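Long-range contacts in Xaa-Pro dipeptidase (Pyrococcus horikoshii, PDB 1WY2), which probably hydrolyses dipeptides that carry a C-terminal proline, as a homodimeric metallopeptidase with two metal ions bound in each subunit: residues Glu239-Val244 / Gly325-Glu330; Glu246-Ala251 / Ile315-Tyr320; Leu208-Leu213 / Asp223-Ile228; Ser266-Ile271 / His283-Gly288. All blocks are in the same frame, centred on the assembly; numbering follows the deposited sequence. Where two conformers were deposited one is given.

Interaction 1 (Glu239-Val244 / Gly325-Glu330). With ZN (zinc ion), chain D; ZN (zinc ion), chain E.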
# COMPACT_ATOMS: atom_id res chain seq x y z
N GLU A 239 -22.73 -25.71 -12.36
CA GLU A 239 -23.81 -25.36 -11.45
C GLU A 239 -23.53 -24.08 -10.66
O GLU A 239 -24.31 -23.13 -10.72
CB GLU A 239 -24.08 -26.50 -10.47
CG GLU A 239 -25.20 -26.21 -9.49
CD GLU A 239 -25.51 -27.39 -8.60
OE1 GLU A 239 -25.78 -28.49 -9.14
OE2 GLU A 239 -25.48 -27.23 -7.36
N ILE A 240 -22.43 -24.06 -9.92
CA ILE A 240 -22.12 -22.87 -9.13
C ILE A 240 -21.89 -21.66 -10.02
O ILE A 240 -22.27 -20.54 -9.67
CB ILE A 240 -20.89 -23.10 -8.22
CG1 ILE A 240 -19.68 -23.53 -9.04
CG2 ILE A 240 -21.23 -24.16 -7.17
CD1 ILE A 240 -18.40 -23.65 -8.22
N TYR A 241 -21.28 -21.87 -11.19
CA TYR A 241 -21.04 -20.78 -12.13
C TYR A 241 -22.36 -20.13 -12.57
O TYR A 241 -22.50 -18.91 -12.55
CB TYR A 241 -20.29 -21.30 -13.35
CG TYR A 241 -20.48 -20.46 -14.60
CD1 TYR A 241 -19.90 -19.21 -14.73
CD2 TYR A 241 -21.27 -20.94 -15.65
CE1 TYR A 241 -20.09 -18.44 -15.88
CE2 TYR A 241 -21.47 -20.18 -16.80
CZ TYR A 241 -20.88 -18.93 -16.91
OH TYR A 241 -21.08 -18.19 -18.05
N GLU A 242 -23.33 -20.96 -12.96
CA GLU A 242 -24.62 -20.45 -13.41
C GLU A 242 -25.33 -19.67 -12.32
O GLU A 242 -26.03 -18.69 -12.59
CB GLU A 242 -25.51 -21.60 -13.90
CG GLU A 242 -24.91 -22.39 -15.05
CD GLU A 242 -25.80 -23.52 -15.54
OE1 GLU A 242 -26.39 -24.24 -14.70
OE2 GLU A 242 -25.91 -23.70 -16.78
N ILE A 243 -25.17 -20.11 -11.07
CA ILE A 243 -25.79 -19.44 -9.93
C ILE A 243 -25.17 -18.06 -9.69
O ILE A 243 -25.88 -17.08 -9.48
CB ILE A 243 -25.66 -20.31 -8.66
CG1 ILE A 243 -26.45 -21.61 -8.84
CG2 ILE A 243 -26.16 -19.53 -7.44
CD1 ILE A 243 -26.27 -22.60 -7.71
N VAL A 244 -23.84 -17.99 -9.71
CA VAL A 244 -23.17 -16.71 -9.51
C VAL A 244 -23.52 -15.75 -10.65
O VAL A 244 -23.76 -14.57 -10.43
CB VAL A 244 -21.64 -16.88 -9.42
CG1 VAL A 244 -20.96 -15.52 -9.37
CG2 VAL A 244 -21.28 -17.68 -8.17
N GLY A 325 -13.09 -25.46 -5.10
CA GLY A 325 -13.07 -24.43 -6.13
C GLY A 325 -14.07 -23.33 -5.85
O GLY A 325 -14.88 -23.43 -4.93
N GLY A 326 -14.02 -22.28 -6.65
CA GLY A 326 -14.93 -21.17 -6.45
C GLY A 326 -15.17 -20.38 -7.72
O GLY A 326 -14.45 -20.53 -8.70
N VAL A 327 -16.19 -19.53 -7.69
CA VAL A 327 -16.53 -18.70 -8.83
C VAL A 327 -16.91 -17.30 -8.38
O VAL A 327 -17.66 -17.14 -7.43
CB VAL A 327 -17.75 -19.28 -9.60
CG1 VAL A 327 -18.16 -18.32 -10.72
CG2 VAL A 327 -17.41 -20.65 -10.18
N ARG A 328 -16.37 -16.29 -9.06
CA ARG A 328 -16.71 -14.90 -8.78
C ARG A 328 -16.79 -14.15 -10.10
O ARG A 328 -15.96 -14.34 -10.99
CB ARG A 328 -15.68 -14.22 -7.86
CG ARG A 328 -16.01 -12.72 -7.63
CD ARG A 328 -15.25 -12.08 -6.46
NE ARG A 328 -13.80 -11.99 -6.66
CZ ARG A 328 -12.92 -12.86 -6.18
NH1 ARG A 328 -13.32 -13.90 -5.47
NH2 ARG A 328 -11.62 -12.67 -6.39
N ILE A 329 -17.81 -13.31 -10.23
CA ILE A 329 -18.00 -12.49 -11.42
C ILE A 329 -18.22 -11.09 -10.89
O ILE A 329 -19.15 -10.84 -10.13
CB ILE A 329 -19.21 -12.97 -12.24
CG1 ILE A 329 -18.97 -14.41 -12.70
CG2 ILE A 329 -19.42 -12.05 -13.44
CD1 ILE A 329 -20.15 -15.05 -13.41
N GLU A 330 -17.34 -10.17 -11.28
CA GLU A 330 -17.38 -8.80 -10.80
C GLU A 330 -17.29 -7.73 -11.87
O GLU A 330 -16.47 -7.82 -12.79
CB GLU A 330 -16.24 -8.58 -9.79
CG GLU A 330 -15.91 -7.12 -9.51
CD GLU A 330 -14.75 -6.94 -8.55
OE1 GLU A 330 -13.78 -7.72 -8.63
OE2 GLU A 330 -14.81 -6.00 -7.73
ZN ZN D . -12.03 -7.34 -7.75
ZN ZN E . -13.89 -5.59 -5.90

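Interaction 2 (Glu246-Ala251 / Ile315-Tyr320). With ZN (zinc ion), chain E.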
# COMPACT_ATOMS: atom_id res chain seq x y z
N GLU A 246 -26.22 -15.72 -12.48
CA GLU A 246 -27.60 -15.29 -12.33
C GLU A 246 -27.71 -14.19 -11.27
O GLU A 246 -28.39 -13.18 -11.48
CB GLU A 246 -28.47 -16.48 -11.91
CG GLU A 246 -29.95 -16.14 -11.78
CD GLU A 246 -30.74 -17.26 -11.12
OE1 GLU A 246 -30.29 -18.42 -11.19
OE2 GLU A 246 -31.80 -16.97 -10.53
N ALA A 247 -27.05 -14.40 -10.14
CA ALA A 247 -27.07 -13.44 -9.05
C ALA A 247 -26.41 -12.12 -9.45
O ALA A 247 -26.93 -11.05 -9.13
CB ALA A 247 -26.35 -14.02 -7.83
N GLN A 248 -25.29 -12.19 -10.16
CA GLN A 248 -24.59 -10.98 -10.57
C GLN A 248 -25.44 -10.19 -11.56
O GLN A 248 -25.59 -8.97 -11.43
CB GLN A 248 -23.24 -11.35 -11.20
CG GLN A 248 -22.19 -10.22 -11.21
CD GLN A 248 -22.24 -9.36 -12.46
OE1 GLN A 248 -22.96 -9.66 -13.41
NE2 GLN A 248 -21.45 -8.29 -12.47
N LYS A 249 -26.01 -10.88 -12.54
CA LYS A 249 -26.85 -10.22 -13.54
C LYS A 249 -28.06 -9.54 -12.90
O LYS A 249 -28.39 -8.40 -13.23
CB LYS A 249 -27.32 -11.21 -14.60
CG LYS A 249 -26.25 -11.61 -15.60
CD LYS A 249 -26.80 -12.60 -16.62
CE LYS A 249 -28.00 -12.03 -17.36
NZ LYS A 249 -28.61 -13.03 -18.28
N LYS A 250 -28.71 -10.25 -11.99
CA LYS A 250 -29.89 -9.71 -11.32
C LYS A 250 -29.53 -8.48 -10.48
O LYS A 250 -30.25 -7.48 -10.49
CB LYS A 250 -30.52 -10.78 -10.42
CG LYS A 250 -31.84 -10.36 -9.78
CD LYS A 250 -32.91 -10.12 -10.83
CE LYS A 250 -34.24 -9.77 -10.19
NZ LYS A 250 -35.30 -9.55 -11.22
N ALA A 251 -28.41 -8.54 -9.77
CA ALA A 251 -27.98 -7.42 -8.95
C ALA A 251 -27.68 -6.20 -9.81
O ALA A 251 -28.10 -5.09 -9.49
CB ALA A 251 -26.76 -7.80 -8.12
N ILE A 315 -20.16 -5.00 -8.24
CA ILE A 315 -21.20 -6.00 -7.98
C ILE A 315 -20.42 -7.28 -8.21
O ILE A 315 -20.08 -7.62 -9.35
CB ILE A 315 -22.36 -5.89 -9.00
CG1 ILE A 315 -23.03 -4.52 -8.88
CG2 ILE A 315 -23.38 -6.99 -8.76
CD1 ILE A 315 -23.67 -4.26 -7.53
N GLU A 316 -20.09 -7.98 -7.13
CA GLU A 316 -19.27 -9.18 -7.27
C GLU A 316 -19.62 -10.36 -6.38
O GLU A 316 -18.86 -10.72 -5.47
CB GLU A 316 -17.81 -8.80 -7.05
CG GLU A 316 -17.54 -8.09 -5.72
CD GLU A 316 -16.09 -7.65 -5.57
OE1 GLU A 316 -15.19 -8.49 -5.78
OE2 GLU A 316 -15.84 -6.47 -5.24
N PRO A 317 -20.76 -11.01 -6.63
CA PRO A 317 -21.12 -12.16 -5.81
C PRO A 317 -20.18 -13.32 -6.13
O PRO A 317 -19.54 -13.34 -7.19
CB PRO A 317 -22.56 -12.44 -6.24
CG PRO A 317 -22.53 -12.09 -7.70
CD PRO A 317 -21.75 -10.78 -7.70
N GLY A 318 -20.08 -14.27 -5.22
CA GLY A 318 -19.22 -15.41 -5.45
C GLY A 318 -19.62 -16.58 -4.56
O GLY A 318 -20.33 -16.39 -3.57
N ILE A 319 -19.18 -17.77 -4.94
CA ILE A 319 -19.43 -18.99 -4.17
C ILE A 319 -18.10 -19.71 -4.08
O ILE A 319 -17.46 -19.98 -5.09
CB ILE A 319 -20.46 -19.90 -4.86
CG1 ILE A 319 -21.84 -19.24 -4.85
CG2 ILE A 319 -20.49 -21.26 -4.17
CD1 ILE A 319 -22.90 -20.04 -5.57
N TYR A 320 -17.67 -20.01 -2.85
CA TYR A 320 -16.39 -20.66 -2.64
C TYR A 320 -16.55 -21.94 -1.83
O TYR A 320 -17.00 -21.90 -0.69
CB TYR A 320 -15.44 -19.69 -1.93
CG TYR A 320 -15.51 -18.31 -2.53
CD1 TYR A 320 -16.44 -17.37 -2.05
CD2 TYR A 320 -14.72 -17.96 -3.62
CE1 TYR A 320 -16.57 -16.13 -2.66
CE2 TYR A 320 -14.85 -16.72 -4.23
CZ TYR A 320 -15.78 -15.81 -3.75
OH TYR A 320 -15.91 -14.58 -4.35
ZN ZN E . -13.89 -5.59 -5.90

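Interaction 3 (Leu208-Leu213 / Asp223-Ile228). With ZN (zinc ion), chain D; ZN (zinc ion), chain E.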
# COMPACT_ATOMS: atom_id res chain seq x y z
N LEU A 208 -10.89 -24.40 -12.45
CA LEU A 208 -11.72 -23.20 -12.47
C LEU A 208 -10.62 -22.17 -12.20
O LEU A 208 -9.71 -22.44 -11.41
CB LEU A 208 -12.70 -23.17 -11.30
CG LEU A 208 -14.13 -23.67 -11.53
CD1 LEU A 208 -14.82 -23.86 -10.19
CD2 LEU A 208 -14.89 -22.68 -12.40
N VAL A 209 -10.67 -21.02 -12.85
CA VAL A 209 -9.66 -19.99 -12.62
C VAL A 209 -10.34 -18.65 -12.43
O VAL A 209 -11.03 -18.16 -13.33
CB VAL A 209 -8.66 -19.88 -13.81
CG1 VAL A 209 -7.52 -18.93 -13.43
CG2 VAL A 209 -8.12 -21.25 -14.17
N VAL A 210 -10.16 -18.07 -11.25
CA VAL A 210 -10.74 -16.77 -10.94
C VAL A 210 -9.67 -15.72 -11.25
O VAL A 210 -8.53 -15.84 -10.80
CB VAL A 210 -11.14 -16.68 -9.44
CG1 VAL A 210 -11.69 -15.29 -9.13
CG2 VAL A 210 -12.19 -17.74 -9.13
N ILE A 211 -10.06 -14.72 -12.04
CA ILE A 211 -9.16 -13.64 -12.44
C ILE A 211 -9.74 -12.33 -11.92
O ILE A 211 -10.74 -11.83 -12.44
CB ILE A 211 -9.07 -13.57 -13.98
CG1 ILE A 211 -8.66 -14.94 -14.54
CG2 ILE A 211 -8.06 -12.50 -14.40
CD1 ILE A 211 -8.94 -15.10 -16.03
N ASP A 212 -9.11 -11.77 -10.88
CA ASP A 212 -9.57 -10.52 -10.27
C ASP A 212 -8.40 -9.54 -10.35
O ASP A 212 -7.34 -9.77 -9.77
CB ASP A 212 -9.96 -10.77 -8.81
CG ASP A 212 -10.74 -9.62 -8.19
OD1 ASP A 212 -10.67 -8.48 -8.68
OD2 ASP A 212 -11.43 -9.87 -7.17
N LEU A 213 -8.59 -8.45 -11.09
CA LEU A 213 -7.52 -7.48 -11.26
C LEU A 213 -8.09 -6.09 -11.47
O LEU A 213 -9.31 -5.91 -11.60
CB LEU A 213 -6.64 -7.88 -12.46
CG LEU A 213 -7.33 -8.04 -13.83
CD1 LEU A 213 -7.50 -6.67 -14.48
CD2 LEU A 213 -6.49 -8.94 -14.73
N ASP A 223 -11.89 -2.29 -11.25
CA ASP A 223 -11.93 -3.58 -10.56
C ASP A 223 -12.81 -4.53 -11.36
O ASP A 223 -13.96 -4.19 -11.67
CB ASP A 223 -12.50 -3.36 -9.16
CG ASP A 223 -12.26 -4.51 -8.21
OD1 ASP A 223 -11.75 -5.57 -8.65
OD2 ASP A 223 -12.59 -4.34 -7.02
N ILE A 224 -12.29 -5.70 -11.69
CA ILE A 224 -13.05 -6.67 -12.47
C ILE A 224 -12.65 -8.10 -12.13
O ILE A 224 -11.50 -8.37 -11.81
CB ILE A 224 -12.83 -6.42 -13.99
CG1 ILE A 224 -13.71 -7.35 -14.82
CG2 ILE A 224 -11.36 -6.66 -14.35
CD1 ILE A 224 -13.57 -7.15 -16.34
N THR A 225 -13.62 -9.01 -12.18
CA THR A 225 -13.36 -10.43 -11.93
C THR A 225 -14.12 -11.27 -12.93
O THR A 225 -15.32 -11.07 -13.14
CB THR A 225 -13.81 -10.92 -10.52
OG1 THR A 225 -13.15 -10.18 -9.49
CG2 THR A 225 -13.46 -12.40 -10.35
N ARG A 226 -13.42 -12.21 -13.56
CA ARG A 226 -14.06 -13.13 -14.49
C ARG A 226 -13.55 -14.51 -14.10
O ARG A 226 -12.41 -14.66 -13.68
CB ARG A 226 -13.69 -12.83 -15.94
CG ARG A 226 -14.32 -11.56 -16.49
CD ARG A 226 -15.83 -11.69 -16.65
NE ARG A 226 -16.43 -10.46 -17.16
CZ ARG A 226 -16.76 -9.42 -16.39
NH1 ARG A 226 -16.58 -9.46 -15.07
NH2 ARG A 226 -17.25 -8.32 -16.95
N THR A 227 -14.40 -15.52 -14.24
CA THR A 227 -13.99 -16.87 -13.91
C THR A 227 -14.14 -17.70 -15.17
O THR A 227 -15.12 -17.57 -15.90
CB THR A 227 -14.87 -17.48 -12.80
OG1 THR A 227 -14.70 -16.73 -11.59
CG2 THR A 227 -14.48 -18.94 -12.53
N ILE A 228 -13.14 -18.54 -15.45
CA ILE A 228 -13.16 -19.41 -16.62
C ILE A 228 -12.80 -20.82 -16.17
O ILE A 228 -12.52 -21.06 -15.00
CB ILE A 228 -12.13 -18.96 -17.69
CG1 ILE A 228 -10.71 -19.05 -17.13
CG2 ILE A 228 -12.43 -17.54 -18.16
CD1 ILE A 228 -9.63 -18.74 -18.14
ZN ZN D . -12.03 -7.34 -7.75
ZN ZN E . -13.89 -5.59 -5.90

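Interaction 4 (Ser266-Ile271 / His283-Gly288). With ZN (zinc ion), chain E.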
# COMPACT_ATOMS: atom_id res chain seq x y z
N SER A 266 -28.91 -7.88 -0.72
CA SER A 266 -29.92 -8.92 -0.53
C SER A 266 -30.42 -9.55 -1.82
O SER A 266 -30.78 -10.73 -1.85
CB SER A 266 -31.11 -8.36 0.25
OG SER A 266 -30.73 -8.01 1.58
N ILE A 267 -30.45 -8.77 -2.90
CA ILE A 267 -30.91 -9.31 -4.18
C ILE A 267 -30.04 -10.49 -4.60
O ILE A 267 -30.54 -11.55 -4.96
CB ILE A 267 -30.87 -8.23 -5.30
CG1 ILE A 267 -31.89 -7.13 -5.00
CG2 ILE A 267 -31.15 -8.88 -6.65
CD1 ILE A 267 -33.32 -7.60 -4.97
N ALA A 268 -28.73 -10.29 -4.55
CA ALA A 268 -27.79 -11.33 -4.93
C ALA A 268 -27.71 -12.43 -3.87
O ALA A 268 -27.68 -13.62 -4.19
CB ALA A 268 -26.41 -10.73 -5.16
N ARG A 269 -27.67 -12.02 -2.60
CA ARG A 269 -27.55 -12.97 -1.51
C ARG A 269 -28.74 -13.91 -1.39
O ARG A 269 -28.57 -15.10 -1.13
CB ARG A 269 -27.34 -12.23 -0.18
CG ARG A 269 -26.80 -13.12 0.94
CD ARG A 269 -26.30 -12.28 2.11
NE ARG A 269 -25.27 -11.34 1.67
CZ ARG A 269 -23.99 -11.65 1.48
NH1 ARG A 269 -23.56 -12.89 1.69
NH2 ARG A 269 -23.14 -10.73 1.05
N ASN A 270 -29.95 -13.39 -1.60
CA ASN A 270 -31.15 -14.23 -1.52
C ASN A 270 -31.18 -15.28 -2.62
O ASN A 270 -31.64 -16.40 -2.41
CB ASN A 270 -32.42 -13.37 -1.57
CG ASN A 270 -32.62 -12.55 -0.30
OD1 ASN A 270 -32.13 -12.90 0.77
ND2 ASN A 270 -33.37 -11.46 -0.42
N ILE A 271 -30.69 -14.92 -3.80
CA ILE A 271 -30.65 -15.84 -4.93
C ILE A 271 -29.71 -17.00 -4.61
O ILE A 271 -30.07 -18.17 -4.77
CB ILE A 271 -30.15 -15.13 -6.22
CG1 ILE A 271 -31.27 -14.23 -6.77
CG2 ILE A 271 -29.72 -16.15 -7.26
CD1 ILE A 271 -30.85 -13.35 -7.92
N HIS A 283 -18.69 -12.95 1.65
CA HIS A 283 -18.24 -11.56 1.64
C HIS A 283 -19.36 -10.68 1.12
O HIS A 283 -20.39 -11.18 0.67
CB HIS A 283 -16.96 -11.39 0.79
CG HIS A 283 -17.09 -11.82 -0.64
ND1 HIS A 283 -17.84 -11.13 -1.57
CD2 HIS A 283 -16.53 -12.86 -1.30
CE1 HIS A 283 -17.73 -11.72 -2.75
NE2 HIS A 283 -16.94 -12.77 -2.61
N SER A 284 -19.18 -9.37 1.22
CA SER A 284 -20.19 -8.42 0.77
C SER A 284 -20.34 -8.48 -0.74
O SER A 284 -19.46 -8.96 -1.45
CB SER A 284 -19.80 -7.01 1.19
OG SER A 284 -18.55 -6.64 0.65
N LEU A 285 -21.47 -7.98 -1.24
CA LEU A 285 -21.71 -7.98 -2.68
C LEU A 285 -20.77 -7.05 -3.43
O LEU A 285 -20.43 -7.30 -4.58
CB LEU A 285 -23.16 -7.57 -2.97
CG LEU A 285 -23.52 -7.49 -4.46
CD1 LEU A 285 -23.36 -8.87 -5.10
CD2 LEU A 285 -24.95 -7.00 -4.61
N GLY A 286 -20.35 -5.97 -2.78
CA GLY A 286 -19.46 -5.04 -3.47
C GLY A 286 -18.96 -3.88 -2.64
O GLY A 286 -19.21 -3.80 -1.44
N HIS A 287 -18.27 -2.97 -3.31
CA HIS A 287 -17.69 -1.80 -2.65
C HIS A 287 -17.58 -0.65 -3.64
O HIS A 287 -17.56 -0.86 -4.85
CB HIS A 287 -16.29 -2.17 -2.14
CG HIS A 287 -15.38 -2.73 -3.20
ND1 HIS A 287 -14.67 -1.93 -4.07
CD2 HIS A 287 -15.14 -4.00 -3.58
CE1 HIS A 287 -14.03 -2.69 -4.94
NE2 HIS A 287 -14.30 -3.96 -4.66
N GLY A 288 -17.52 0.57 -3.11
CA GLY A 288 -17.37 1.72 -3.98
C GLY A 288 -15.96 1.73 -4.54
O GLY A 288 -15.06 1.10 -3.97
ZN ZN E . -13.89 -5.59 -5.90

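Interaction 1 (Glu239-Val244 / Gly325-Glu330)
In the pita-bread catalytic domain of this M24 peptidase, helix 235-254 lies against the strand that carries metal ligand E330, with I240, Y241 and V244 meeting V327 and I329. The axes of 239-244 and 325-328 approach to 8.1 Å and run 23° from parallel, and no hydrogen bond links the two segments, so the contact is apolar. V327 splits its methyls: CG2 takes I240 CD1 at 3.7 Å, while CG1 faces V244 CB at 4.0 Å and also comes near Y241 at the edge of its ring. V244 reaches further along the strand, because CG1, anti to its backbone N (chi1 173°), comes 4.0 Å from I329 CG1. I329 CD1 then touches Y241 CE1 at 4.2 Å. With an alanine in place of V244 both methyls go, and a gap would probably open beside V327 and I329 CG1. R328 points away from the helix, its NH1 hydrogen-bonded to Y320 OH, and E330, beyond the contact, binds one zinc ion through OE1 at 2.0 Å and the other through OE2 at 2.1 Å. Around the contact, I319 and P317 of strand 312-321 also pack on V244, and L208 of strand 208-217 meets both I240 and V327.

Interaction 2 (Glu246-Ala251 / Ile315-Tyr320)
Q248 lies across the ring of P317 at about a right angle, and its side chain can be traced atom by atom along the other segment. CB rests 3.6 Å from P317 CG. CG, placed anti to the backbone N (chi1 -158°), runs on to P317 CD, again at 3.6 Å, and the chain then bends (chi2 -91°) to bring the amide beside the backbone of I315. There NE2 donates to I315 O, a weak bond by its length of 3.5 Å although nearly straight at 163°. The stronger partner of NE2 is D331 OD2, and OE1 is bonded to R348 NH1. Next to Q248 and a turn further on, the helix offers two alanines: A247 CB reaches P317 CG at 4.3 Å, and A251 CB packs tightly on I315 CG2 at 3.5 Å. I315 and P317 both face the helix, whereas E316 between them points away and binds a zinc ion through OE2 at 2.2 Å. The chemistry is therefore two-sided: small alanines, a proline ring and an isoleucine methyl seat the metal-bearing stretch on helix 235-254, while the buried amide of Q248 has both polar atoms satisfied, chiefly by D331 and R348 and only weakly by I315.

Interaction 3 (Leu208-Leu213 / Asp223-Ile228)
V209, I211 and L213 each exchange a reciprocal pair of backbone bonds with I228, R226 and I224, so six N-H groups and six carbonyls are satisfied between the two strands. V209 N to I228 O is the shortest at 2.8 Å, and I224 N meets L213 O almost in line with the carbonyl, at a C=O...N angle of 174°. These are the hydrogen-bonded pairs of the antiparallel hairpin formed by strands 208-217 and 220-229, which delivers two aspartate ligands to the dinuclear site of the M24 fold. D212 OD1 and D223 OD1 both bind the same zinc ion at 2.0 Å, their carboxylate planes only 25° apart, and D223 bridges the pair, its OD2 binding the second zinc ion at 2.1 Å. D212 OD2 takes a salt bridge from R328 NH2. T225 OG1 is bonded to E330 OE1, and T225 CG2 packs on V210 CG1 at 3.6 Å. T227 OG1 is likewise bonded across to R328 O. I224 CD1 sits over the rim of one face of the R226 guanidinium, whose NH1 donates to T225 O at 2.8 Å, from well above that carbonyl's plane, and also bonds E330 O; its NH2 makes a salt bridge to D331 OD1 and a hydrogen bond to T346 O.

Interaction 4 (Ser266-Ile271 / His283-Gly288)
H283 opens the contact with its backbone, its carbonyl O taking a hydrogen bond from R269 NH2 at 2.8 Å. The bond is almost straight (174°), and the oxygen sits at the edge of the guanidinium, in its plane. R269 gets there with CG anti to its backbone N (chi1 -163°) and a bend at chi3 (-57°). The H283 side chain leaves the backbone away from the helix: ND1 donates to S284 O at 2.7 Å within the ring plane, NE2 is bonded to Y320 OH, and L59 of the second subunit packs on H283. S284 adds only backbone, its CA 3.8 Å from R269 NH2. L285 supplies the apolar half, straddling A268 CB with CD1 at 3.6 Å and CD2 at 4.0 Å, while its backbone N is held by D265 OD2. L285 and G286 both face V299 in a classic beta bulge, after which the strand runs on to the metal. H287 binds a zinc ion through NE2 at 2.1 Å; its ND1 donates to G288 O at 3.1 Å, the oxygen lying near the ring plane, a second bond that helps fix the ring's rotation. A leucine at R269 has no N-H to offer, so H283 O would probably be left without this donor and D265 OD1 without its salt-bridge mate. The join is probably strengthened by charge: D265 holds R269 NE through OD1 and L285 N through OD2, and F281 adds a cation-pi contact, so helix 261-274 is tied to the main chain just ahead of metal ligand H287.

How the interactions relate
All four interactions touch one zinc ion, to which they bring E330, E316, D223 and H287; interactions 1 and 3 share the other through E330, D212 and D223. Interactions 1 and 2 use successive stretches of helix 235-254 on two neighbouring strands, their centres about 8 Å apart, and at the shared metal E330 OE2 lies 2.7 Å from E316 OE2. Interaction 4 lies about 7 Å, centre to centre, from interaction 2, joined by E316 N and L285 O at 2.7 Å. Interaction 3 approaches from the sheet of strands 208-217 and 220-229, where I224 CG1 packs 3.5 Å from E330 O. Even interactions 3 and 4, with centres about 17 Å apart, converge at the metal: D223 OD2 is 2.9 Å from H287 NE2.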